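Local coordinates for VirK protein (Legionella pneumophila, PDB 5XTA) that is a VirK family protein with a novel fold, of unsettled function and probably linked to type II secretion, at residues 45-50 against 55-60. The protein carries 3 engineered substitutions. Residues are numbered along the deposited sequence; the frame is centred on the assembly and turned at random.
Engineered in segment 45-50: Ile50 (natural residue Val). With SO4 (sulfate ion), chain F.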
loop_
_atom_site.group_PDB
_atom_site.type_symbol
_atom_site.label_atom_id
_atom_site.label_comp_id
_atom_site.label_asym_id
_atom_site.label_seq_id
_atom_site.Cartn_x
_atom_site.Cartn_y
_atom_site.Cartn_z
ATOM N N ASN A 45 0.854 5.686 -3.273
ATOM C CA ASN A 45 -0.558 5.943 -2.939
ATOM C C ASN A 45 -0.876 7.434 -2.740
ATOM O O ASN A 45 -2.029 7.771 -2.501
ATOM C CB ASN A 45 -0.962 5.140 -1.714
ATOM C CG ASN A 45 -0.590 5.811 -0.429
ATOM O OD1 ASN A 45 0.536 6.324 -0.276
ATOM N ND2 ASN A 45 -1.527 5.826 0.516
ATOM N N ALA A 46 0.159 8.293 -2.826
ATOM C CA ALA A 46 0.058 9.748 -2.663
ATOM C C ALA A 46 0.976 10.492 -3.645
ATOM O O ALA A 46 2.043 10.014 -4.018
ATOM C CB ALA A 46 0.432 10.134 -1.246
ATOM N N VAL A 47 0.522 11.655 -4.093
ATOM C CA VAL A 47 1.234 12.444 -5.099
ATOM C C VAL A 47 0.734 13.884 -4.936
ATOM O O VAL A 47 -0.403 14.130 -4.437
ATOM C CB VAL A 47 1.014 11.859 -6.528
ATOM C CG1 VAL A 47 -0.451 11.866 -6.885
ATOM C CG2 VAL A 47 1.811 12.592 -7.598
HETATM N N MSE A 48 1.575 14.823 -5.343
HETATM C CA MSE A 48 1.271 16.244 -5.141
HETATM C C MSE A 48 1.620 17.013 -6.363
HETATM O O MSE A 48 2.574 16.663 -7.041
HETATM C CB MSE A 48 2.093 16.922 -4.072
HETATM C CG MSE A 48 2.223 16.132 -2.801
HETATM SE SE MSE A 48 3.093 17.231 -1.384
HETATM C CE MSE A 48 2.298 19.026 -1.633
ATOM N N VAL A 49 0.854 18.077 -6.615
ATOM C CA VAL A 49 1.192 19.079 -7.612
ATOM C C VAL A 49 1.488 20.354 -6.845
ATOM O O VAL A 49 0.652 20.796 -6.083
ATOM C CB VAL A 49 0.034 19.330 -8.565
ATOM C CG1 VAL A 49 0.455 20.307 -9.654
ATOM C CG2 VAL A 49 -0.441 18.009 -9.175
ATOM N N ILE A 50 2.704 20.869 -6.999
ATOM C CA ILE A 50 3.161 22.066 -6.310
ATOM C C ILE A 50 3.083 23.227 -7.285
ATOM O O ILE A 50 3.732 23.197 -8.342
ATOM C CB ILE A 50 4.622 21.990 -5.845
ATOM C CG1 ILE A 50 4.944 20.665 -5.173
ATOM C CG2 ILE A 50 4.937 23.159 -4.907
ATOM C CD1 ILE A 50 4.179 20.446 -3.900
ATOM N N VAL A 55 5.341 18.194 -10.088
ATOM C CA VAL A 55 4.672 17.029 -9.522
ATOM C C VAL A 55 5.680 16.261 -8.707
ATOM O O VAL A 55 6.803 15.967 -9.190
ATOM C CB VAL A 55 4.157 16.098 -10.625
ATOM C CG1 VAL A 55 3.634 14.779 -10.060
ATOM C CG2 VAL A 55 3.077 16.782 -11.430
ATOM N N THR A 56 5.292 15.891 -7.478
ATOM C CA THR A 56 6.195 15.150 -6.621
ATOM C C THR A 56 5.522 13.990 -5.956
ATOM O O THR A 56 4.320 13.985 -5.737
ATOM C CB THR A 56 6.820 16.031 -5.519
ATOM O OG1 THR A 56 5.800 16.442 -4.603
ATOM C CG2 THR A 56 7.445 17.250 -6.104
ATOM N N ALA A 57 6.316 12.981 -5.674
ATOM C CA ALA A 57 5.833 11.787 -4.975
ATOM C C ALA A 57 7.011 11.075 -4.431
ATOM O O ALA A 57 8.122 11.390 -4.788
ATOM C CB ALA A 57 5.074 10.864 -5.911
ATOM N N SER A 58 6.775 10.118 -3.559
ATOM C CA SER A 58 7.888 9.310 -3.010
ATOM C C SER A 58 7.458 7.903 -2.662
ATOM O O SER A 58 6.246 7.610 -2.586
ATOM C CB SER A 58 8.467 10.000 -1.768
ATOM O OG SER A 58 7.561 10.015 -0.670
ATOM N N ASP A 59 8.441 7.032 -2.456
ATOM C CA ASP A 59 8.187 5.620 -2.127
ATOM C C ASP A 59 9.316 5.149 -1.233
ATOM O O ASP A 59 10.487 5.338 -1.556
ATOM C CB ASP A 59 8.100 4.714 -3.404
ATOM C CG ASP A 59 7.869 3.220 -3.082
ATOM O OD1 ASP A 59 6.837 2.848 -2.527
ATOM O OD2 ASP A 59 8.704 2.354 -3.349
ATOM N N ARG A 60 8.959 4.597 -0.093
ATOM C CA ARG A 60 9.909 4.002 0.837
ATOM C C ARG A 60 9.837 2.503 0.608
ATOM O O ARG A 60 8.837 1.847 0.959
ATOM C CB ARG A 60 9.539 4.322 2.274
ATOM C CG ARG A 60 10.523 3.709 3.274
ATOM C CD ARG A 60 10.120 3.939 4.700
ATOM N NE ARG A 60 8.934 3.166 5.042
ATOM C CZ ARG A 60 8.577 2.810 6.276
ATOM N NH1 ARG A 60 9.330 3.062 7.338
ATOM N NH2 ARG A 60 7.472 2.127 6.445
HETATM S S SO4 F . 7.530 0.541 9.640
HETATM O O1 SO4 F . 6.684 0.420 8.431
HETATM O O2 SO4 F . 6.799 0.001 10.807
HETATM O O3 SO4 F . 7.852 1.966 9.875
HETATM O O4 SO4 F . 8.782 -0.223 9.445
HETATM O O HOH W 1 3.172 7.596 -1.254
HETATM O O HOH W 2 4.042 10.019 -2.540
#
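Thr56 and Met48 face each other as an antiparallel hydrogen-bonded pair, Met48 being present as selenomethionine. Two backbone bonds join them. Met48 N donates to Thr56 O over 2.9 Å. Thr56 N returns a bond to Met48 O, nearly straight at 164°. The Thr56 hydroxyl sits between its own N and carbonyl carbon (chi1 67°). From there OG1 lies 3.8 Å from Met48 CB, where the two side chains cross at a slant. The rest of Met48 bends at chi3 and leads away from 55-60, and the side chain packs on Ala38 of the second subunit.

Val55 points to the other face. Its CG1 is anti to the backbone N (chi1 172°) and meets Val47 CG2 at 3.8 Å. The same Val47 methyl approaches Thr56 O at 3.4 Å and also reaches Ala57 CB. Val49 and Val55 form the neighbouring non-hydrogen-bonded pair. Helix 7-15 packs on this apolar face, with Ile14 on Val47 and Phe7 on Val55.

Beyond Ala57 the strands part, and direct bonding gives way to water. One water accepts from Ser58 N at 2.9 Å and lies close to Ala46 O. Farther along, Arg60 NH1 and NH2 grip a sulfate, with NH2 2.7 Å from O1. Arg60 of each of the other three subunits also binds this ion, which probably comes from the crystallisation liquor.

The two strands form a beta hairpin at one end of the chain's six-stranded antiparallel sheet. Strand 46-50 also pairs antiparallel with the second subunit, continuing the sheet across the interface.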